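Local structure of glutamate--cysteine ligase GshA (Methylobacillus flagellatus KT, 3K1T) at residues A[74-77]-A[78-81]; A[84-87]-A[88-92]; A[109-112]-A[113-117]; A[118-121]-A[122-126]. The protein probably acts as a ligase that joins glutamate to cysteine, the gamma-glutamylcysteine synthetase step of glutathione formation. All blocks are in the same frame, centred on the assembly; numbering follows the deposited sequence. Where two conformers were deposited one is given.

Contact 1 of 4, residues A[74-77]-A[78-81]; sequences PDFL and PLCI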
loop_
_atom_site.group_PDB
_atom_site.type_symbol
_atom_site.label_atom_id
_atom_site.label_comp_id
_atom_site.label_asym_id
_atom_site.label_seq_id
_atom_site.Cartn_x
_atom_site.Cartn_y
_atom_site.Cartn_z
ATOM N N PRO A 74 -6.268 -10.713 9.354
ATOM C CA PRO A 74 -4.817 -10.922 9.173
ATOM C C PRO A 74 -4.369 -11.151 7.732
ATOM O O PRO A 74 -3.213 -10.900 7.423
ATOM C CB PRO A 74 -4.497 -12.151 10.056
ATOM C CG PRO A 74 -5.809 -12.791 10.293
ATOM C CD PRO A 74 -6.856 -11.697 10.269
ATOM N N ASP A 75 -5.287 -11.518 6.844
ATOM C CA ASP A 75 -4.952 -11.643 5.424
ATOM C C ASP A 75 -4.552 -10.296 4.791
ATOM O O ASP A 75 -3.878 -10.254 3.739
ATOM C CB ASP A 75 -6.146 -12.215 4.654
ATOM C CG ASP A 75 -6.413 -13.703 4.963
ATOM O OD1 ASP A 75 -5.533 -14.403 5.500
ATOM O OD2 ASP A 75 -7.538 -14.151 4.637
ATOM N N PHE A 76 -4.945 -9.195 5.432
ATOM C CA PHE A 76 -4.619 -7.888 4.941
ATOM C C PHE A 76 -3.451 -7.217 5.643
ATOM O O PHE A 76 -3.218 -6.036 5.431
ATOM C CB PHE A 76 -5.873 -7.022 4.924
ATOM C CG PHE A 76 -6.802 -7.409 3.813
ATOM C CD1 PHE A 76 -6.419 -7.183 2.489
ATOM C CD2 PHE A 76 -7.989 -8.090 4.068
ATOM C CE1 PHE A 76 -7.228 -7.584 1.419
ATOM C CE2 PHE A 76 -8.840 -8.465 3.006
ATOM C CZ PHE A 76 -8.456 -8.217 1.689
ATOM N N LEU A 77 -2.677 -7.967 6.419
ATOM C CA LEU A 77 -1.511 -7.389 7.074
ATOM C C LEU A 77 -0.534 -6.699 6.095
ATOM O O LEU A 77 -0.090 -5.569 6.340
ATOM C CB LEU A 77 -0.764 -8.421 7.914
ATOM C CG LEU A 77 -0.933 -8.260 9.407
ATOM C CD1 LEU A 77 -0.564 -9.617 10.154
ATOM C CD2 LEU A 77 -0.053 -7.035 9.875
ATOM N N PRO A 78 -0.234 -7.342 4.953
ATOM C CA PRO A 78 0.673 -6.674 4.005
ATOM C C PRO A 78 0.173 -5.301 3.517
ATOM O O PRO A 78 0.965 -4.351 3.359
ATOM C CB PRO A 78 0.805 -7.697 2.860
ATOM C CG PRO A 78 0.527 -9.012 3.540
ATOM C CD PRO A 78 -0.515 -8.739 4.556
ATOM N N LEU A 79 -1.129 -5.176 3.343
ATOM C CA LEU A 79 -1.722 -3.896 2.945
ATOM C C LEU A 79 -1.560 -2.857 4.068
ATOM O O LEU A 79 -1.231 -1.696 3.827
ATOM C CB LEU A 79 -3.194 -4.096 2.623
ATOM C CG LEU A 79 -3.983 -2.889 2.111
ATOM C CD1 LEU A 79 -3.557 -2.690 0.686
ATOM C CD2 LEU A 79 -5.508 -3.170 2.147
ATOM N N CYS A 80 -1.773 -3.282 5.309
ATOM C CA CYS A 80 -1.546 -2.399 6.468
ATOM C C CYS A 80 -0.128 -1.967 6.616
ATOM O O CYS A 80 0.161 -0.787 6.918
ATOM C CB CYS A 80 -1.921 -3.077 7.789
ATOM S SG CYS A 80 -3.609 -3.301 8.031
ATOM N N ILE A 81 0.789 -2.900 6.457
ATOM C CA ILE A 81 2.214 -2.620 6.560
ATOM C C ILE A 81 2.646 -1.582 5.513
ATOM O O ILE A 81 3.380 -0.608 5.822
ATOM C CB ILE A 81 3.078 -3.913 6.481
ATOM C CG1 ILE A 81 2.756 -4.809 7.678
ATOM C CG2 ILE A 81 4.613 -3.579 6.315
ATOM C CD1 ILE A 81 3.222 -6.286 7.541
#
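The carbonyl O of Leu77 takes the amide of Ile81, N to O 2.8 Å, in a nearly straight bond. The same oxygen is sheltered by the side chain of Ile81, whose CG1 comes within 3.2 Å of Leu77 O. One residue earlier, Phe76 O accepts the amide of Cys80 at an N to O distance of 3.1 Å. These bonds open helix 77-91: Phe76 sits at its N-cap, after a short 3-10 segment at 74-75, and Leu77 N bonds back to Pro74 O. Pro78 suits this first turn, where its N has no earlier helix carbonyl to bond to and a missing N-H costs nothing. Its CD lies beside Leu77 CB, 3.4 Å away, as the linkage to a proline dictates. Beyond the backbone, two apolar pairs form. Phe76 and Leu79 run alongside each other, and with Leu79 CG anti to its own N (chi1 -177°) its CD2 reaches Phe76 CD1 at 4.1 Å. Leu77 CD2 instead passes across Ile81 CD1, also at 4.1 Å. Phe76 further packs on Pro385 of its own chain and on Pro78 of the second subunit, while Leu77 and Ile81 lean on helix 109-124.

Contact 2 of 4, residues A[84-87]-A[88-92]; sequences AMVA and VEKIC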
loop_
_atom_site.group_PDB
_atom_site.type_symbol
_atom_site.label_atom_id
_atom_site.label_comp_id
_atom_site.label_asym_id
_atom_site.label_seq_id
_atom_site.Cartn_x
_atom_site.Cartn_y
_atom_site.Cartn_z
ATOM N N ALA A 84 1.257 1.785 6.435
ATOM C CA ALA A 84 2.009 2.311 7.575
ATOM C C ALA A 84 3.363 2.849 7.095
ATOM O O ALA A 84 3.804 3.897 7.543
ATOM C CB ALA A 84 2.237 1.225 8.637
HETATM N N MSE A 85 4.011 2.160 6.164
HETATM C CA MSE A 85 5.253 2.702 5.574
HETATM C C MSE A 85 5.084 4.038 4.860
HETATM O O MSE A 85 5.905 4.943 5.017
HETATM C CB MSE A 85 5.922 1.710 4.611
HETATM C CG MSE A 85 6.552 0.590 5.344
HETATM SE SE MSE A 85 7.257 -0.735 4.059
HETATM C CE MSE A 85 8.722 -1.419 5.212
ATOM N N VAL A 86 4.003 4.177 4.110
ATOM C CA VAL A 86 3.654 5.477 3.499
ATOM C C VAL A 86 3.478 6.548 4.577
ATOM O O VAL A 86 4.013 7.638 4.462
ATOM C CB VAL A 86 2.364 5.345 2.639
ATOM C CG1 VAL A 86 1.884 6.731 2.122
ATOM C CG2 VAL A 86 2.627 4.385 1.451
ATOM N N ALA A 87 2.713 6.241 5.630
ATOM C CA ALA A 87 2.504 7.172 6.745
ATOM C C ALA A 87 3.836 7.598 7.374
ATOM O O ALA A 87 4.071 8.787 7.583
ATOM C CB ALA A 87 1.579 6.560 7.827
ATOM N N VAL A 88 4.705 6.640 7.671
ATOM C CA VAL A 88 6.046 6.956 8.165
ATOM C C VAL A 88 6.807 7.907 7.227
ATOM O O VAL A 88 7.414 8.886 7.686
ATOM C CB VAL A 88 6.847 5.684 8.413
ATOM C CG1 VAL A 88 8.380 5.994 8.642
ATOM C CG2 VAL A 88 6.217 4.886 9.570
ATOM N N GLU A 89 6.805 7.622 5.930
ATOM C CA GLU A 89 7.494 8.466 4.962
ATOM C C GLU A 89 6.942 9.887 4.853
ATOM O O GLU A 89 7.695 10.792 4.519
ATOM C CB GLU A 89 7.460 7.841 3.565
ATOM C CG GLU A 89 8.260 6.575 3.446
ATOM C CD GLU A 89 8.006 5.842 2.123
ATOM O OE1 GLU A 89 7.579 6.519 1.155
ATOM O OE2 GLU A 89 8.232 4.608 2.075
ATOM N N LYS A 90 5.646 10.097 5.120
ATOM C CA LYS A 90 5.032 11.428 5.037
ATOM C C LYS A 90 5.137 12.188 6.351
ATOM O O LYS A 90 5.336 13.402 6.342
ATOM C CB LYS A 90 3.538 11.342 4.670
ATOM C CG LYS A 90 3.343 10.976 3.217
ATOM C CD LYS A 90 1.906 10.893 2.819
ATOM C CE LYS A 90 1.839 10.403 1.382
ATOM N NZ LYS A 90 0.478 10.083 0.996
ATOM N N ILE A 91 5.003 11.483 7.462
ATOM C CA ILE A 91 4.833 12.129 8.772
ATOM C C ILE A 91 6.108 12.120 9.612
ATOM O O ILE A 91 6.335 13.039 10.391
ATOM C CB ILE A 91 3.709 11.448 9.588
ATOM C CG1 ILE A 91 2.351 11.534 8.855
ATOM C CG2 ILE A 91 3.605 12.049 11.001
ATOM C CD1 ILE A 91 1.895 12.978 8.530
ATOM N N CYS A 92 6.911 11.070 9.506
ATOM C CA CYS A 92 8.189 11.051 10.246
ATOM C C CYS A 92 9.288 10.370 9.402
ATOM O O CYS A 92 9.791 9.294 9.744
ATOM C CB CYS A 92 8.003 10.408 11.636
ATOM S SG CYS A 92 7.208 8.808 11.665
#
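Val86 and Lys90, one helical turn apart, supply the closest side-chain pair: they run side by side, and Val86 CG1 lies 3.7 Å from Lys90 CE. The lysine is extended through all its methylenes; its end, CE and NZ, lies along Val86 CG1. Side chains also cover carbonyls. With Glu89 CG anti to the carbonyl carbon (chi1 -67°), that methylene settles 3.3 Å from Met85 O, and Val88 CG2 does the same to Ala84 O at 3.3 Å. Backbone bonds are those of an alpha-helix nearing its end. Val88 N to Ala84 O, 2.9 Å, is almost straight, and Glu89 N binds Met85 O in the next step. Lys90 N binds Val86 O at 3.0 Å and, weakly, Ala87 O as well, while Ile91 N bonds to Ala87 O at 2.9 Å. Cys92 then leaves helical geometry. The charged ends find partners elsewhere: Lys90 NZ forms a salt bridge with Asp350, and Glu89 OE2 a hydrogen bond with His351 of the second subunit, whose Val86 packs on this Val86. Within its own chain, this last part of helix 77-91 lays Ala87 on Phe44 and Val88 on Leu127, the latter in the turn between helix 109-124 and strand 128-133, before the chain runs on to strand 97-102.

Contact 3 of 4, residues A[109-112]-A[113-117]; sequences TFYL and RNVHA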
loop_
_atom_site.group_PDB
_atom_site.type_symbol
_atom_site.label_atom_id
_atom_site.label_comp_id
_atom_site.label_asym_id
_atom_site.label_seq_id
_atom_site.Cartn_x
_atom_site.Cartn_y
_atom_site.Cartn_z
ATOM N N THR A 109 -7.972 -6.852 28.289
ATOM C CA THR A 109 -7.216 -7.823 27.480
ATOM C C THR A 109 -7.288 -7.484 25.993
ATOM O O THR A 109 -6.281 -7.608 25.286
ATOM C CB THR A 109 -7.710 -9.284 27.717
ATOM O OG1 THR A 109 -7.342 -9.671 29.041
ATOM C CG2 THR A 109 -7.071 -10.286 26.730
ATOM N N PHE A 110 -8.468 -7.039 25.538
ATOM C CA PHE A 110 -8.639 -6.657 24.150
ATOM C C PHE A 110 -7.818 -5.426 23.781
ATOM O O PHE A 110 -7.260 -5.386 22.683
ATOM C CB PHE A 110 -10.101 -6.449 23.793
ATOM C CG PHE A 110 -10.952 -7.668 24.005
ATOM C CD1 PHE A 110 -10.541 -8.904 23.556
ATOM C CD2 PHE A 110 -12.144 -7.570 24.683
ATOM C CE1 PHE A 110 -11.314 -10.030 23.756
ATOM C CE2 PHE A 110 -12.937 -8.709 24.898
ATOM C CZ PHE A 110 -12.515 -9.933 24.432
ATOM N N TYR A 111 -7.772 -4.431 24.677
ATOM C CA TYR A 111 -6.941 -3.255 24.462
ATOM C C TYR A 111 -5.440 -3.660 24.387
ATOM O O TYR A 111 -4.717 -3.201 23.514
ATOM C CB TYR A 111 -7.172 -2.127 25.500
ATOM C CG TYR A 111 -6.290 -0.967 25.113
ATOM C CD1 TYR A 111 -6.539 -0.256 23.935
ATOM C CD2 TYR A 111 -5.134 -0.662 25.829
ATOM C CE1 TYR A 111 -5.699 0.747 23.505
ATOM C CE2 TYR A 111 -4.290 0.389 25.422
ATOM C CZ TYR A 111 -4.571 1.072 24.242
ATOM O OH TYR A 111 -3.739 2.049 23.744
ATOM N N LEU A 112 -4.992 -4.544 25.270
ATOM C CA LEU A 112 -3.608 -5.041 25.205
ATOM C C LEU A 112 -3.340 -5.813 23.903
ATOM O O LEU A 112 -2.265 -5.698 23.323
ATOM C CB LEU A 112 -3.272 -5.891 26.406
ATOM C CG LEU A 112 -3.386 -5.171 27.766
ATOM C CD1 LEU A 112 -3.122 -6.187 28.926
ATOM C CD2 LEU A 112 -2.463 -3.944 27.837
ATOM N N ARG A 113 -4.304 -6.583 23.433
ATOM C CA ARG A 113 -4.168 -7.219 22.118
ATOM C C ARG A 113 -4.064 -6.218 20.978
ATOM O O ARG A 113 -3.291 -6.440 20.026
ATOM C CB ARG A 113 -5.328 -8.193 21.849
ATOM C CG ARG A 113 -5.311 -9.367 22.808
ATOM C CD ARG A 113 -6.535 -10.225 22.668
ATOM N NE ARG A 113 -6.436 -11.312 23.637
ATOM C CZ ARG A 113 -7.380 -12.212 23.885
ATOM N NH1 ARG A 113 -8.537 -12.182 23.222
ATOM N NH2 ARG A 113 -7.145 -13.159 24.800
ATOM N N ASN A 114 -4.825 -5.127 21.070
ATOM C CA ASN A 114 -4.660 -4.020 20.124
ATOM C C ASN A 114 -3.235 -3.470 20.137
ATOM O O ASN A 114 -2.629 -3.248 19.090
ATOM C CB ASN A 114 -5.636 -2.904 20.444
ATOM C CG ASN A 114 -5.267 -1.601 19.824
ATOM O OD1 ASN A 114 -5.416 -1.412 18.590
ATOM N ND2 ASN A 114 -4.768 -0.658 20.678
ATOM N N VAL A 115 -2.707 -3.219 21.326
ATOM C CA VAL A 115 -1.333 -2.733 21.435
ATOM C C VAL A 115 -0.332 -3.644 20.779
ATOM O O VAL A 115 0.519 -3.157 20.014
ATOM C CB VAL A 115 -0.930 -2.404 22.875
ATOM C CG1 VAL A 115 0.583 -1.923 22.914
ATOM C CG2 VAL A 115 -1.896 -1.294 23.406
ATOM N N HIS A 116 -0.436 -4.936 21.028
ATOM C CA HIS A 116 0.430 -5.917 20.379
ATOM C C HIS A 116 0.318 -5.897 18.844
ATOM O O HIS A 116 1.337 -5.881 18.145
ATOM C CB HIS A 116 0.157 -7.319 20.889
ATOM C CG HIS A 116 0.909 -8.376 20.151
ATOM N ND1 HIS A 116 2.179 -8.774 20.511
ATOM C CD2 HIS A 116 0.573 -9.120 19.068
ATOM C CE1 HIS A 116 2.602 -9.699 19.667
ATOM N NE2 HIS A 116 1.648 -9.919 18.773
ATOM N N ALA A 117 -0.916 -5.878 18.341
ATOM C CA ALA A 117 -1.185 -5.858 16.875
ATOM C C ALA A 117 -0.652 -4.599 16.214
ATOM O O ALA A 117 -0.038 -4.658 15.145
ATOM C CB ALA A 117 -2.713 -5.989 16.624
#
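Tyr111 is packed closely against two residues of the next turn, Asn114 and Val115, on the buried side of the helix. Val115 CG2 comes obliquely to the phenol ring, 3.6 Å from Tyr111 CE2, and Asn114 ND2 comes equally obliquely on its other flank, 3.3 Å from Tyr111 CE1, ring and amide planes 36° apart. Tyr111 CG anti to its N (chi1 -178°) sets the ring beside the next turn, where it meets both. The polar ends are satisfied beyond the helix: Asn177 OD1 takes bonds from Tyr111 OH and Asn114 ND2, and Asn114 OD1 accepts Phe69 N. Regular backbone bonds, such as Arg113 N to Thr109 O at 2.9 Å, hold the turns together in the helix of a beta-alpha-beta unit, strand 97-102, helix 109-124, strand 128-133. The more open side belongs to Phe110 and Arg113. Arg113 is extended from CG to NE, and its guanidinium lies beneath the methyl of Thr109, CG2 to NE 3.3 Å. Its NH1 meets the edge of the exposed Phe110 ring, 3.6 Å from CE1, the two planes standing 71° apart. Arg113 NH2 binds Thr146 O. With an alanine in place of Arg113 the donor is gone, and Thr146 O would probably be left without its mate and a gap opened beside the Thr109 methyl. Farther along this helix, the ring of His116 meets that of His150.

Contact 4 of 4, residues A[118-121]-A[122-126]; sequences LTHI and LRQAG. With SO4 (sulfate ion), chain D.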
loop_
_atom_site.group_PDB
_atom_site.type_symbol
_atom_site.label_atom_id
_atom_site.label_comp_id
_atom_site.label_asym_id
_atom_site.label_seq_id
_atom_site.Cartn_x
_atom_site.Cartn_y
_atom_site.Cartn_z
ATOM N N LEU A 118 -0.890 -3.442 16.854
ATOM C CA LEU A 118 -0.366 -2.170 16.372
ATOM C C LEU A 118 1.170 -2.122 16.358
ATOM O O LEU A 118 1.803 -1.709 15.368
ATOM C CB LEU A 118 -0.952 -1.003 17.178
ATOM C CG LEU A 118 -0.442 0.383 16.825
ATOM C CD1 LEU A 118 -0.625 0.817 15.342
ATOM C CD2 LEU A 118 -1.107 1.414 17.786
ATOM N N THR A 119 1.783 -2.585 17.442
ATOM C CA THR A 119 3.233 -2.633 17.559
ATOM C C THR A 119 3.840 -3.510 16.451
ATOM O O THR A 119 4.870 -3.167 15.837
ATOM C CB THR A 119 3.658 -3.148 18.946
ATOM O OG1 THR A 119 3.117 -2.293 19.969
ATOM C CG2 THR A 119 5.158 -3.197 19.043
ATOM N N HIS A 120 3.166 -4.620 16.169
ATOM C CA HIS A 120 3.609 -5.557 15.138
ATOM C C HIS A 120 3.611 -4.893 13.756
ATOM O O HIS A 120 4.601 -4.987 12.999
ATOM C CB HIS A 120 2.714 -6.779 15.086
ATOM C CG HIS A 120 3.105 -7.762 14.012
ATOM N ND1 HIS A 120 4.302 -8.442 14.034
ATOM C CD2 HIS A 120 2.455 -8.177 12.898
ATOM C CE1 HIS A 120 4.385 -9.211 12.953
ATOM N NE2 HIS A 120 3.273 -9.072 12.254
ATOM N N ILE A 121 2.534 -4.192 13.438
ATOM C CA ILE A 121 2.482 -3.441 12.155
ATOM C C ILE A 121 3.617 -2.445 12.033
ATOM O O ILE A 121 4.283 -2.352 10.999
ATOM C CB ILE A 121 1.118 -2.730 11.963
ATOM C CG1 ILE A 121 -0.011 -3.743 11.783
ATOM C CG2 ILE A 121 1.153 -1.706 10.763
ATOM C CD1 ILE A 121 -1.407 -3.136 12.169
ATOM N N LEU A 122 3.857 -1.677 13.097
ATOM C CA LEU A 122 4.860 -0.622 13.081
ATOM C C LEU A 122 6.288 -1.201 12.968
ATOM O O LEU A 122 7.123 -0.616 12.293
ATOM C CB LEU A 122 4.730 0.254 14.335
ATOM C CG LEU A 122 3.405 1.029 14.486
ATOM C CD1 LEU A 122 3.264 1.587 15.914
ATOM C CD2 LEU A 122 3.279 2.133 13.468
ATOM N N ARG A 123 6.547 -2.343 13.608
ATOM C CA ARG A 123 7.831 -3.034 13.486
ATOM C C ARG A 123 8.034 -3.575 12.064
ATOM O O ARG A 123 9.154 -3.507 11.510
ATOM C CB ARG A 123 7.951 -4.184 14.500
ATOM C CG ARG A 123 8.168 -3.629 15.942
ATOM C CD ARG A 123 8.301 -4.731 16.978
ATOM N NE ARG A 123 8.533 -4.106 18.284
ATOM C CZ ARG A 123 8.153 -4.592 19.461
ATOM N NH1 ARG A 123 7.506 -5.745 19.544
ATOM N NH2 ARG A 123 8.441 -3.907 20.580
ATOM N N GLN A 124 6.987 -4.170 11.515
ATOM C CA GLN A 124 7.030 -4.641 10.107
ATOM C C GLN A 124 7.236 -3.491 9.109
ATOM O O GLN A 124 7.809 -3.696 8.045
ATOM C CB GLN A 124 5.798 -5.451 9.735
ATOM C CG GLN A 124 5.577 -6.755 10.573
ATOM C CD GLN A 124 6.380 -7.924 10.104
ATOM O OE1 GLN A 124 7.583 -7.996 10.326
ATOM N NE2 GLN A 124 5.727 -8.835 9.427
ATOM N N ALA A 125 6.841 -2.284 9.497
ATOM C CA ALA A 125 7.117 -1.089 8.711
ATOM C C ALA A 125 8.546 -0.613 8.858
ATOM O O ALA A 125 8.950 0.334 8.197
ATOM C CB ALA A 125 6.077 0.064 9.042
ATOM N N GLY A 126 9.325 -1.292 9.683
ATOM C CA GLY A 126 10.748 -1.027 9.801
ATOM C C GLY A 126 11.160 -0.063 10.911
ATOM O O GLY A 126 12.231 0.506 10.853
HETATM S S SO4 D . 6.343 -8.136 16.926
HETATM O O1 SO4 D . 5.413 -9.214 17.141
HETATM O O2 SO4 D . 6.631 -7.869 15.498
HETATM O O3 SO4 D . 5.590 -7.018 17.493
HETATM O O4 SO4 D . 7.601 -8.139 17.666
#
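A sulfate site and a Schellman motif mark the C-terminal end of helix 109-124, where His120 and Arg123 hold the anion between them. His120 ND1 donates to sulfate O2 at 2.8 Å, the sulfur lying in the imidazole plane at the ring edge. Arg123 NH1 reaches two oxygens, with O4 the nearer at 3.0 Å. The ion probably came from the crystallisation liquor, but it shows that this surface can hold an anion. Each flat group is also backed on a face. Gln124 CG makes a CH-pi contact with His120, 3.8 Å from the ring centroid and 21° off its normal. In the conformer described, the Thr119 methyl sits over the centre of the guanidinium, CG2 to Arg123 CZ 3.3 Å, while Arg123 NH2 is bound to Val129 O. A leucine in place of His120 offers neither N-H nor aromatic face, and the sulfate would probably be held less firmly and Gln124 left freer to turn. On the buried side, Leu118 CG meets Leu122 CD1 at 4.0 Å. The helix closes as Gly126, at positive phi (94°), sends its N to Arg123 O at 2.9 Å. Around this end, Leu118 and Leu122 lie on strand 97-102, Thr119 and Leu122 on strand 128-133, and Ile121 on Leu77 and Ala84 of helix 77-91; Ala125 O accepts Arg34 NH1 of the second subunit.

Two helices, with the lead-in to the first, carry the contacts, and contact 4 is where they meet. Its centre lies about 11 Å from that of contact 1 and about 12 Å from that of contact 2, and it touches both, Ile81 CD1 3.5 Å from Gln124 CB and Met85 CE 3.5 Å from Ala125 O. Contacts 1 and 2 follow each other on helix 77-91; like contact 4, both reach the second subunit. Contact 3 runs into contact 4 along helix 109-124 but stays about 6 Å from contact 1, nearest atoms. Its His116 side chain comes within about 4 Å of the sulfate bound in contact 4, and the two border one anion site.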